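Local coordinates for protein separin (Saccharomyces cerevisiae, PDB 5U1T) that cleaves the cohesin subunit MCD1/SCC1 at anaphase onset as a caspase-like cysteine protease, so driving chromosome segregation, and is held inactive by securin for most of the cell cycle, at residues D1124-N1129 with R1154-T1159; N115-D120 with P151-L156; I831-L836 with N860-Y865. All coordinates share one frame; numbering follows the deposited sequence.

Contact 1: D1124-N1129 with R1154-T1159; sequences DLMESN and RRKRRT
Lys1156 reaches the backbone of Met1126 from the tip of a beta hairpin, where strand 1146-1152 turns into strand 1157-1163 through a G1 beta bulge: Lys1156 and Arg1157 both face Glu1152. The far side of the contact is the C-terminal part of helix 1111-1127, where the carbonyl of Met1126, and beyond the helix that of Asn1129, accept from basic side chains of the turn. With CG anti to its carbonyl carbon and a bend at chi2 (-64°), Lys1156 then runs nearly straight and sets NZ 2.7 Å from Met1126 O. The ammonium lies tilted out of the carbonyl plane, and its positive charge probably suits the negative end of the helix dipole. Bends at chi2 and chi3 curl the Met1126 thioether over the hairpin backbone, SD resting 3.8 Å from Lys1156 CA. Its methyl CE sits over one face of the Arg1158 guanidinium, 3.4 Å from CZ, while the same guanidinium forms a salt bridge with Glu1063 through NH2. Leu1151 of the neighbouring strand touches the same methionine. Putting an alanine at Met1126 would take away CG, SD and CE, and would probably leave that guanidinium face without its methyl cover and open a gap above the bulge, although the carbonyl gripped by Lys1156 would remain. Asn1129, which leaves helical geometry with positive phi, meets the start of the turn. Its side-chain amide crosses the Arg1154 chain, the amide and guanidinium planes 38° apart, and OD1 lies 3.5 Å from Arg1154 CD. Arg1154 folds back to present a guanidinium edge to the Asn1129 backbone carbonyl: NE donates to Asn1129 O at 2.8 Å with an N-H...O angle of 154°, and NH1 adds a weak second bond to that oxygen at 3.2 Å.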
loop_
_atom_site.group_PDB
_atom_site.type_symbol
_atom_site.label_atom_id
_atom_site.label_comp_id
_atom_site.label_asym_id
_atom_site.label_seq_id
_atom_site.Cartn_x
_atom_site.Cartn_y
_atom_site.Cartn_z
ATOM N N ASP A 1124 -31.074 -37.695 -12.932
ATOM C CA ASP A 1124 -31.620 -37.613 -14.282
ATOM C C ASP A 1124 -31.044 -38.669 -15.209
ATOM O O ASP A 1124 -31.791 -39.303 -15.944
ATOM C CB ASP A 1124 -31.379 -36.232 -14.878
ATOM C CG ASP A 1124 -32.304 -35.199 -14.311
ATOM O OD1 ASP A 1124 -33.355 -35.599 -13.761
ATOM O OD2 ASP A 1124 -31.981 -33.997 -14.414
ATOM N N LEU A 1125 -29.721 -38.851 -15.181
ATOM C CA LEU A 1125 -29.072 -39.864 -16.015
ATOM C C LEU A 1125 -29.648 -41.252 -15.729
ATOM O O LEU A 1125 -29.969 -42.012 -16.646
ATOM C CB LEU A 1125 -27.554 -39.870 -15.795
ATOM C CG LEU A 1125 -26.732 -38.854 -16.593
ATOM C CD1 LEU A 1125 -25.268 -38.937 -16.213
ATOM C CD2 LEU A 1125 -26.895 -39.061 -18.081
ATOM N N MET A 1126 -29.784 -41.564 -14.446
ATOM C CA MET A 1126 -30.232 -42.872 -14.009
ATOM C C MET A 1126 -31.627 -43.126 -14.574
ATOM O O MET A 1126 -31.926 -44.207 -15.088
ATOM C CB MET A 1126 -30.218 -42.945 -12.479
ATOM C CG MET A 1126 -30.412 -44.341 -11.895
ATOM S SD MET A 1126 -29.043 -45.466 -12.263
ATOM C CE MET A 1126 -27.682 -44.430 -11.800
ATOM N N GLU A 1127 -32.457 -42.093 -14.521
ATOM C CA GLU A 1127 -33.851 -42.216 -14.917
ATOM C C GLU A 1127 -34.075 -42.124 -16.421
ATOM O O GLU A 1127 -35.176 -42.373 -16.898
ATOM C CB GLU A 1127 -34.675 -41.153 -14.209
ATOM C CG GLU A 1127 -34.722 -41.347 -12.715
ATOM C CD GLU A 1127 -35.489 -40.251 -12.004
ATOM O OE1 GLU A 1127 -36.213 -39.472 -12.674
ATOM O OE2 GLU A 1127 -35.365 -40.161 -10.765
ATOM N N SER A 1128 -33.030 -41.786 -17.167
ATOM C CA SER A 1128 -33.128 -41.653 -18.623
ATOM C C SER A 1128 -33.451 -42.971 -19.304
ATOM O O SER A 1128 -33.787 -43.003 -20.489
ATOM C CB SER A 1128 -31.819 -41.121 -19.197
ATOM O OG SER A 1128 -30.821 -42.132 -19.143
ATOM N N ASN A 1129 -33.306 -44.052 -18.544
ATOM C CA ASN A 1129 -33.438 -45.423 -19.030
ATOM C C ASN A 1129 -32.630 -45.715 -20.291
ATOM O O ASN A 1129 -32.915 -46.678 -21.012
ATOM C CB ASN A 1129 -34.901 -45.780 -19.286
ATOM C CG ASN A 1129 -35.159 -47.269 -19.117
ATOM O OD1 ASN A 1129 -34.516 -47.924 -18.288
ATOM N ND2 ASN A 1129 -36.070 -47.816 -19.911
ATOM N N ARG A 1154 -30.169 -48.228 -17.639
ATOM C CA ARG A 1154 -31.234 -49.177 -17.963
ATOM C C ARG A 1154 -31.365 -50.237 -16.858
ATOM O O ARG A 1154 -32.469 -50.653 -16.525
ATOM C CB ARG A 1154 -30.975 -49.823 -19.333
ATOM C CG ARG A 1154 -31.889 -50.975 -19.689
ATOM C CD ARG A 1154 -33.240 -50.507 -20.227
ATOM N NE ARG A 1154 -33.073 -49.502 -21.276
ATOM C CZ ARG A 1154 -33.253 -49.720 -22.575
ATOM N NH1 ARG A 1154 -33.063 -48.728 -23.437
ATOM N NH2 ARG A 1154 -33.628 -50.913 -23.014
ATOM N N ARG A 1155 -30.235 -50.631 -16.276
ATOM C CA ARG A 1155 -30.195 -51.634 -15.215
ATOM C C ARG A 1155 -30.398 -51.004 -13.835
ATOM O O ARG A 1155 -30.525 -51.711 -12.835
ATOM C CB ARG A 1155 -28.863 -52.388 -15.268
ATOM C CG ARG A 1155 -28.784 -53.676 -14.425
ATOM C CD ARG A 1155 -29.896 -54.696 -14.766
ATOM N NE ARG A 1155 -29.471 -56.100 -14.635
ATOM C CZ ARG A 1155 -29.213 -56.713 -13.473
ATOM N NH1 ARG A 1155 -29.322 -56.032 -12.321
ATOM N NH2 ARG A 1155 -28.824 -58.003 -13.455
ATOM N N LYS A 1156 -30.434 -49.673 -13.796
ATOM C CA LYS A 1156 -30.529 -48.899 -12.551
ATOM C C LYS A 1156 -29.455 -49.296 -11.528
ATOM O O LYS A 1156 -29.721 -49.410 -10.330
ATOM C CB LYS A 1156 -31.917 -49.047 -11.931
ATOM C CG LYS A 1156 -33.055 -48.741 -12.884
ATOM C CD LYS A 1156 -33.071 -47.284 -13.354
ATOM C CE LYS A 1156 -34.116 -47.108 -14.461
ATOM N NZ LYS A 1156 -34.088 -45.773 -15.097
ATOM N N ARG A 1157 -28.232 -49.471 -12.010
ATOM C CA ARG A 1157 -27.177 -50.063 -11.211
ATOM C C ARG A 1157 -25.960 -49.144 -11.143
ATOM O O ARG A 1157 -25.594 -48.494 -12.126
ATOM C CB ARG A 1157 -26.799 -51.434 -11.793
ATOM C CG ARG A 1157 -25.932 -52.264 -10.888
ATOM C CD ARG A 1157 -26.073 -53.721 -11.212
ATOM N NE ARG A 1157 -25.576 -53.984 -12.550
ATOM C CZ ARG A 1157 -25.662 -55.152 -13.174
ATOM N NH1 ARG A 1157 -25.167 -55.267 -14.400
ATOM N NH2 ARG A 1157 -26.225 -56.201 -12.579
ATOM N N ARG A 1158 -25.356 -49.089 -9.967
ATOM C CA ARG A 1158 -24.202 -48.269 -9.704
ATOM C C ARG A 1158 -23.121 -49.094 -9.088
ATOM O O ARG A 1158 -23.303 -49.629 -8.027
ATOM C CB ARG A 1158 -24.574 -47.243 -8.669
ATOM C CG ARG A 1158 -24.539 -45.817 -9.139
ATOM C CD ARG A 1158 -25.251 -44.945 -8.133
ATOM N NE ARG A 1158 -26.222 -44.078 -8.767
ATOM C CZ ARG A 1158 -27.500 -44.059 -8.450
ATOM N NH1 ARG A 1158 -28.318 -43.242 -9.066
ATOM N NH2 ARG A 1158 -27.953 -44.854 -7.512
ATOM N N THR A 1159 -21.973 -49.166 -9.722
ATOM C CA THR A 1159 -20.879 -49.949 -9.160
ATOM C C THR A 1159 -19.568 -49.212 -9.335
ATOM O O THR A 1159 -19.438 -48.351 -10.192
ATOM C CB THR A 1159 -20.785 -51.352 -9.801
ATOM O OG1 THR A 1159 -20.456 -51.232 -11.186
ATOM C CG2 THR A 1159 -22.111 -52.066 -9.690
#

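Contact 2: N115-D120 with P151-L156; sequences NILLAD and PHILEL
Leu118, Leu117 and Leu156 carry most of this apolar contact, in which the end of helix 113-117 meets a flank of helix 146-158. Leu118 is the first residue to leave helical geometry, and both its methyls are used. CD2 comes down on the backbone of the opposing helix, 3.8 Å from Leu156 CA, and also approaches the carbonyl oxygen of His152. CD1 comes nearest to the aliphatic part of Glu155, 3.7 Å from its CG, with CD2 close to the same methylene. The Glu155 chain crosses Leu118 at about a right angle and bends at chi2 (73°); its OE1 is engaged by Arg334 in a salt bridge and by Tyr163 in a hydrogen bond, so that methylene and carboxylate serve different neighbours. One residue earlier, Leu117 points at the other helix and lays CD2 3.9 Å from Leu156 CD2, the two side chains again crossing nearly perpendicularly. Leu156 holds CG anti to its backbone N (chi1 172°), which lets CD2 meet that methyl while CD1 leans toward the Leu117 carbonyl. That oxygen accepts a hydrogen bond from Lys133 of helix 129-142, whose Leu137 and Ile140 also touch Leu117, Ile140 reaching Ile153 as well. Three successive helices thus share one leucine- and isoleucine-lined seam, a packing of neighbouring helices consistent with an alpha-solenoid-like helical domain.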
loop_
_atom_site.group_PDB
_atom_site.type_symbol
_atom_site.label_atom_id
_atom_site.label_comp_id
_atom_site.label_asym_id
_atom_site.label_seq_id
_atom_site.Cartn_x
_atom_site.Cartn_y
_atom_site.Cartn_z
ATOM N N ASN A 115 22.469 57.685 17.724
ATOM C CA ASN A 115 21.695 56.496 17.377
ATOM C C ASN A 115 21.695 55.445 18.515
ATOM O O ASN A 115 20.680 54.806 18.778
ATOM C CB ASN A 115 22.231 55.880 16.074
ATOM C CG ASN A 115 21.983 56.758 14.833
ATOM O OD1 ASN A 115 20.970 57.459 14.727
ATOM N ND2 ASN A 115 22.902 56.684 13.872
ATOM N N ILE A 116 22.841 55.284 19.176
ATOM C CA ILE A 116 22.962 54.507 20.405
ATOM C C ILE A 116 22.001 55.012 21.479
ATOM O O ILE A 116 21.163 54.257 21.983
ATOM C CB ILE A 116 24.403 54.562 20.960
ATOM C CG1 ILE A 116 25.395 54.007 19.933
ATOM C CG2 ILE A 116 24.517 53.854 22.310
ATOM C CD1 ILE A 116 24.999 52.667 19.320
ATOM N N LEU A 117 22.125 56.294 21.807
ATOM C CA LEU A 117 21.313 56.937 22.830
ATOM C C LEU A 117 19.810 56.735 22.674
ATOM O O LEU A 117 19.125 56.482 23.647
ATOM C CB LEU A 117 21.617 58.444 22.862
ATOM C CG LEU A 117 23.006 58.819 23.367
ATOM C CD1 LEU A 117 23.242 60.308 23.237
ATOM C CD2 LEU A 117 23.195 58.367 24.801
ATOM N N LEU A 118 19.280 56.851 21.467
ATOM C CA LEU A 118 17.840 56.693 21.311
ATOM C C LEU A 118 17.436 55.293 20.794
ATOM O O LEU A 118 16.337 55.111 20.270
ATOM C CB LEU A 118 17.291 57.786 20.391
ATOM C CG LEU A 118 17.659 59.233 20.770
ATOM C CD1 LEU A 118 16.967 60.248 19.889
ATOM C CD2 LEU A 118 17.334 59.532 22.218
ATOM N N ALA A 119 18.295 54.291 20.972
ATOM C CA ALA A 119 17.922 52.915 20.618
ATOM C C ALA A 119 16.910 52.338 21.580
ATOM O O ALA A 119 17.059 52.453 22.792
ATOM C CB ALA A 119 19.145 52.019 20.575
ATOM N N ASP A 120 15.885 51.701 21.042
ATOM C CA ASP A 120 14.939 50.993 21.886
ATOM C C ASP A 120 15.535 49.746 22.522
ATOM O O ASP A 120 16.494 49.166 22.008
ATOM C CB ASP A 120 13.714 50.615 21.086
ATOM C CG ASP A 120 12.713 51.713 21.045
ATOM O OD1 ASP A 120 12.078 51.961 22.094
ATOM O OD2 ASP A 120 12.564 52.341 19.979
ATOM N N PRO A 151 20.235 68.727 22.238
ATOM C CA PRO A 151 18.843 68.300 22.010
ATOM C C PRO A 151 18.651 66.778 22.045
ATOM O O PRO A 151 17.571 66.303 22.396
ATOM C CB PRO A 151 18.533 68.841 20.617
ATOM C CG PRO A 151 19.868 68.943 19.958
ATOM C CD PRO A 151 20.812 69.360 21.040
ATOM N N HIS A 152 19.678 66.016 21.703
ATOM C CA HIS A 152 19.552 64.565 21.781
ATOM C C HIS A 152 19.629 64.059 23.214
ATOM O O HIS A 152 18.964 63.088 23.582
ATOM C CB HIS A 152 20.629 63.901 20.943
ATOM C CG HIS A 152 20.676 64.413 19.546
ATOM N ND1 HIS A 152 19.544 64.553 18.777
ATOM C CD2 HIS A 152 21.713 64.818 18.776
ATOM C CE1 HIS A 152 19.880 65.025 17.590
ATOM N NE2 HIS A 152 21.190 65.193 17.564
ATOM N N ILE A 153 20.456 64.709 24.020
ATOM C CA ILE A 153 20.607 64.298 25.397
ATOM C C ILE A 153 19.343 64.668 26.145
ATOM O O ILE A 153 18.863 63.910 26.991
ATOM C CB ILE A 153 21.841 64.927 26.023
ATOM C CG1 ILE A 153 23.069 64.154 25.557
ATOM C CG2 ILE A 153 21.773 64.876 27.525
ATOM C CD1 ILE A 153 24.306 64.960 25.593
ATOM N N LEU A 154 18.773 65.814 25.796
ATOM C CA LEU A 154 17.498 66.202 26.371
ATOM C C LEU A 154 16.400 65.226 25.939
ATOM O O LEU A 154 15.659 64.733 26.783
ATOM C CB LEU A 154 17.144 67.636 25.987
ATOM C CG LEU A 154 18.042 68.711 26.621
ATOM C CD1 LEU A 154 17.628 70.129 26.224
ATOM C CD2 LEU A 154 18.105 68.574 28.141
ATOM N N GLU A 155 16.320 64.921 24.642
ATOM C CA GLU A 155 15.307 63.989 24.102
ATOM C C GLU A 155 15.354 62.616 24.791
ATOM O O GLU A 155 14.325 62.063 25.197
ATOM C CB GLU A 155 15.487 63.833 22.581
ATOM C CG GLU A 155 14.897 62.554 21.981
ATOM C CD GLU A 155 13.366 62.542 21.914
ATOM O OE1 GLU A 155 12.796 61.497 21.503
ATOM O OE2 GLU A 155 12.734 63.568 22.265
ATOM N N LEU A 156 16.571 62.097 24.912
ATOM C CA LEU A 156 16.877 60.919 25.709
ATOM C C LEU A 156 16.233 60.965 27.084
ATOM O O LEU A 156 15.400 60.130 27.426
ATOM C CB LEU A 156 18.392 60.787 25.867
ATOM C CG LEU A 156 18.882 59.716 26.824
ATOM C CD1 LEU A 156 18.526 58.401 26.204
ATOM C CD2 LEU A 156 20.378 59.831 27.062
#

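Contact 3: I831-L836 with N860-Y865; sequences IVYRCL and NKAFDY
Ala862 and Phe863, near the end of helix 849-863, pack on Tyr833 and its neighbours in helix 829-845. Just ahead of them, Asn860 turns its side-chain amide to another partner, ND2 donating to Asn882 OD1. Ala862 follows, its CB directed into the partner helix. The methyl lies 4.0 Å from Tyr833 CA and is flanked by Leu836 CD1 at 4.1 Å, with Val832 CG1 somewhat farther away. It also meets the Tyr833 ring at its edge, close to the ring plane. With so small a side chain at this point, the backbones come near each other, Tyr833 CA and Ala862 CA being 5.2 Å apart. Phe863 then leads the contact from aliphatic to aromatic. Its backbone N lies 3.9 Å from Tyr833 CD1 and its CB is near Tyr833 CE1, so the tyrosine ring covers the start of the phenylalanine as well as meeting its ring. Both residues place CG anti to the backbone N (chi1 175° in Tyr833, -169° in Phe863), and with these torsions the two side chains lie side by side and point the same way. The rings are not parallel, however: their planes make 59°, and the edge of Phe863 addresses the face of Tyr833 in a tilted edge-to-face pair with centroids 5.4 Å apart. Phe863 CD1 stands over that face toward its rim, 4.0 Å from Tyr833 CZ. Phe878 of helix 872-881 stacks with Phe863 and touches Tyr833, drawing a third helix into the aromatic cluster. Beyond Phe863, the amides of Asp864 and Tyr865 bond three residues back, to Lys861 O and Ala862 O. Helices 829-845 and 849-863 form an antiparallel helical hairpin with the next helix against it, as in alpha-solenoid folds.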
loop_
_atom_site.group_PDB
_atom_site.type_symbol
_atom_site.label_atom_id
_atom_site.label_comp_id
_atom_site.label_asym_id
_atom_site.label_seq_id
_atom_site.Cartn_x
_atom_site.Cartn_y
_atom_site.Cartn_z
ATOM N N ILE A 831 9.496 -6.211 -0.228
ATOM C CA ILE A 831 8.501 -6.511 -1.243
ATOM C C ILE A 831 9.037 -7.564 -2.202
ATOM O O ILE A 831 8.345 -8.513 -2.538
ATOM C CB ILE A 831 8.082 -5.264 -2.025
ATOM C CG1 ILE A 831 7.501 -4.213 -1.078
ATOM C CG2 ILE A 831 7.033 -5.630 -3.059
ATOM C CD1 ILE A 831 6.188 -4.618 -0.422
ATOM N N VAL A 832 10.283 -7.396 -2.623
ATOM C CA VAL A 832 10.938 -8.364 -3.477
ATOM C C VAL A 832 10.979 -9.732 -2.800
ATOM O O VAL A 832 10.639 -10.743 -3.422
ATOM C CB VAL A 832 12.352 -7.894 -3.850
ATOM C CG1 VAL A 832 13.117 -8.974 -4.579
ATOM C CG2 VAL A 832 12.260 -6.651 -4.709
ATOM N N TYR A 833 11.360 -9.774 -1.526
ATOM C CA TYR A 833 11.386 -11.046 -0.818
ATOM C C TYR A 833 10.004 -11.695 -0.779
ATOM O O TYR A 833 9.850 -12.832 -1.206
ATOM C CB TYR A 833 11.901 -10.922 0.619
ATOM C CG TYR A 833 11.773 -12.269 1.298
ATOM C CD1 TYR A 833 12.547 -13.344 0.867
ATOM C CD2 TYR A 833 10.817 -12.499 2.288
ATOM C CE1 TYR A 833 12.409 -14.591 1.420
ATOM C CE2 TYR A 833 10.669 -13.753 2.846
ATOM C CZ TYR A 833 11.471 -14.795 2.407
ATOM O OH TYR A 833 11.349 -16.058 2.947
ATOM N N ARG A 834 9.012 -10.982 -0.256
ATOM C CA ARG A 834 7.681 -11.541 -0.094
ATOM C C ARG A 834 7.117 -12.064 -1.404
ATOM O O ARG A 834 6.461 -13.120 -1.423
ATOM C CB ARG A 834 6.712 -10.515 0.491
ATOM C CG ARG A 834 6.928 -10.193 1.932
ATOM C CD ARG A 834 6.966 -11.432 2.788
ATOM N NE ARG A 834 7.264 -11.078 4.166
ATOM C CZ ARG A 834 6.340 -10.808 5.086
ATOM N NH1 ARG A 834 5.055 -10.875 4.771
ATOM N NH2 ARG A 834 6.699 -10.480 6.327
ATOM N N CYS A 835 7.374 -11.352 -2.495
ATOM C CA CYS A 835 6.864 -11.789 -3.783
ATOM C C CYS A 835 7.568 -13.063 -4.242
ATOM O O CYS A 835 6.937 -13.973 -4.769
ATOM C CB CYS A 835 7.030 -10.705 -4.837
ATOM S SG CYS A 835 5.875 -9.353 -4.697
ATOM N N LEU A 836 8.879 -13.122 -4.043
ATOM C CA LEU A 836 9.619 -14.317 -4.413
ATOM C C LEU A 836 9.209 -15.521 -3.556
ATOM O O LEU A 836 9.247 -16.656 -4.035
ATOM C CB LEU A 836 11.123 -14.079 -4.300
ATOM C CG LEU A 836 11.710 -13.231 -5.432
ATOM C CD1 LEU A 836 13.191 -12.942 -5.183
ATOM C CD2 LEU A 836 11.486 -13.917 -6.768
ATOM N N ASN A 860 15.885 -16.781 -1.218
ATOM C CA ASN A 860 16.864 -16.918 -0.154
ATOM C C ASN A 860 17.900 -15.804 -0.194
ATOM O O ASN A 860 18.310 -15.286 0.841
ATOM C CB ASN A 860 17.555 -18.266 -0.235
ATOM C CG ASN A 860 16.698 -19.388 0.280
ATOM O OD1 ASN A 860 15.638 -19.162 0.857
ATOM N ND2 ASN A 860 17.161 -20.611 0.088
ATOM N N LYS A 861 18.320 -15.437 -1.398
ATOM C CA LYS A 861 19.202 -14.295 -1.584
ATOM C C LYS A 861 18.544 -13.024 -1.080
ATOM O O LYS A 861 19.122 -12.294 -0.280
ATOM C CB LYS A 861 19.556 -14.143 -3.051
ATOM C CG LYS A 861 20.876 -13.462 -3.291
ATOM C CD LYS A 861 21.541 -14.078 -4.513
ATOM C CE LYS A 861 21.542 -15.627 -4.413
ATOM N NZ LYS A 861 21.626 -16.305 -5.763
ATOM N N ALA A 862 17.326 -12.775 -1.556
ATOM C CA ALA A 862 16.553 -11.597 -1.190
ATOM C C ALA A 862 16.439 -11.413 0.321
ATOM O O ALA A 862 16.461 -10.288 0.805
ATOM C CB ALA A 862 15.170 -11.671 -1.817
ATOM N N PHE A 863 16.333 -12.518 1.053
ATOM C CA PHE A 863 16.209 -12.509 2.519
ATOM C C PHE A 863 17.397 -11.850 3.232
ATOM O O PHE A 863 17.251 -11.280 4.327
ATOM C CB PHE A 863 16.038 -13.951 3.039
ATOM C CG PHE A 863 15.654 -14.037 4.478
ATOM C CD1 PHE A 863 14.377 -13.706 4.884
ATOM C CD2 PHE A 863 16.564 -14.466 5.421
ATOM C CE1 PHE A 863 14.024 -13.777 6.216
ATOM C CE2 PHE A 863 16.217 -14.547 6.751
ATOM C CZ PHE A 863 14.949 -14.197 7.156
ATOM N N ASP A 864 18.572 -11.945 2.618
ATOM C CA ASP A 864 19.769 -11.348 3.185
ATOM C C ASP A 864 19.599 -9.872 3.498
ATOM O O ASP A 864 20.162 -9.379 4.468
ATOM C CB ASP A 864 20.952 -11.528 2.246
ATOM C CG ASP A 864 21.550 -12.897 2.353
ATOM O OD1 ASP A 864 21.422 -13.505 3.448
ATOM O OD2 ASP A 864 22.133 -13.377 1.352
ATOM N N TYR A 865 18.805 -9.187 2.683
ATOM C CA TYR A 865 18.617 -7.741 2.801
ATOM C C TYR A 865 17.572 -7.398 3.835
ATOM O O TYR A 865 17.093 -6.275 3.878
ATOM C CB TYR A 865 18.212 -7.148 1.458
ATOM C CG TYR A 865 19.260 -7.330 0.385
ATOM C CD1 TYR A 865 19.561 -8.590 -0.116
ATOM C CD2 TYR A 865 19.940 -6.236 -0.136
ATOM C CE1 TYR A 865 20.512 -8.765 -1.085
ATOM C CE2 TYR A 865 20.905 -6.403 -1.124
ATOM C CZ TYR A 865 21.183 -7.673 -1.590
ATOM O OH TYR A 865 22.139 -7.846 -2.566
#

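In the fold
The three contacts follow one another along an elongated chain and share no helix or strand. Contact 2 and contact 1 lie on opposite sides of the chain's centre, their own centres about 122 Å apart; contact 3 is nearer the middle and is the most buried. Contacts 2 and 3 both join helices and depend on apolar packing, leucine methyls in the partly buried contact 2, an alanine and an aromatic pair in contact 3. Contact 1, on the surface, joins a helix end to a beta hairpin within the mixed sheet, and there long basic side chains bond to backbone carbonyls. In these three, then, hydrocarbon packs helix on helix, whereas contact 1 adds a buried methionine to its polar bonds.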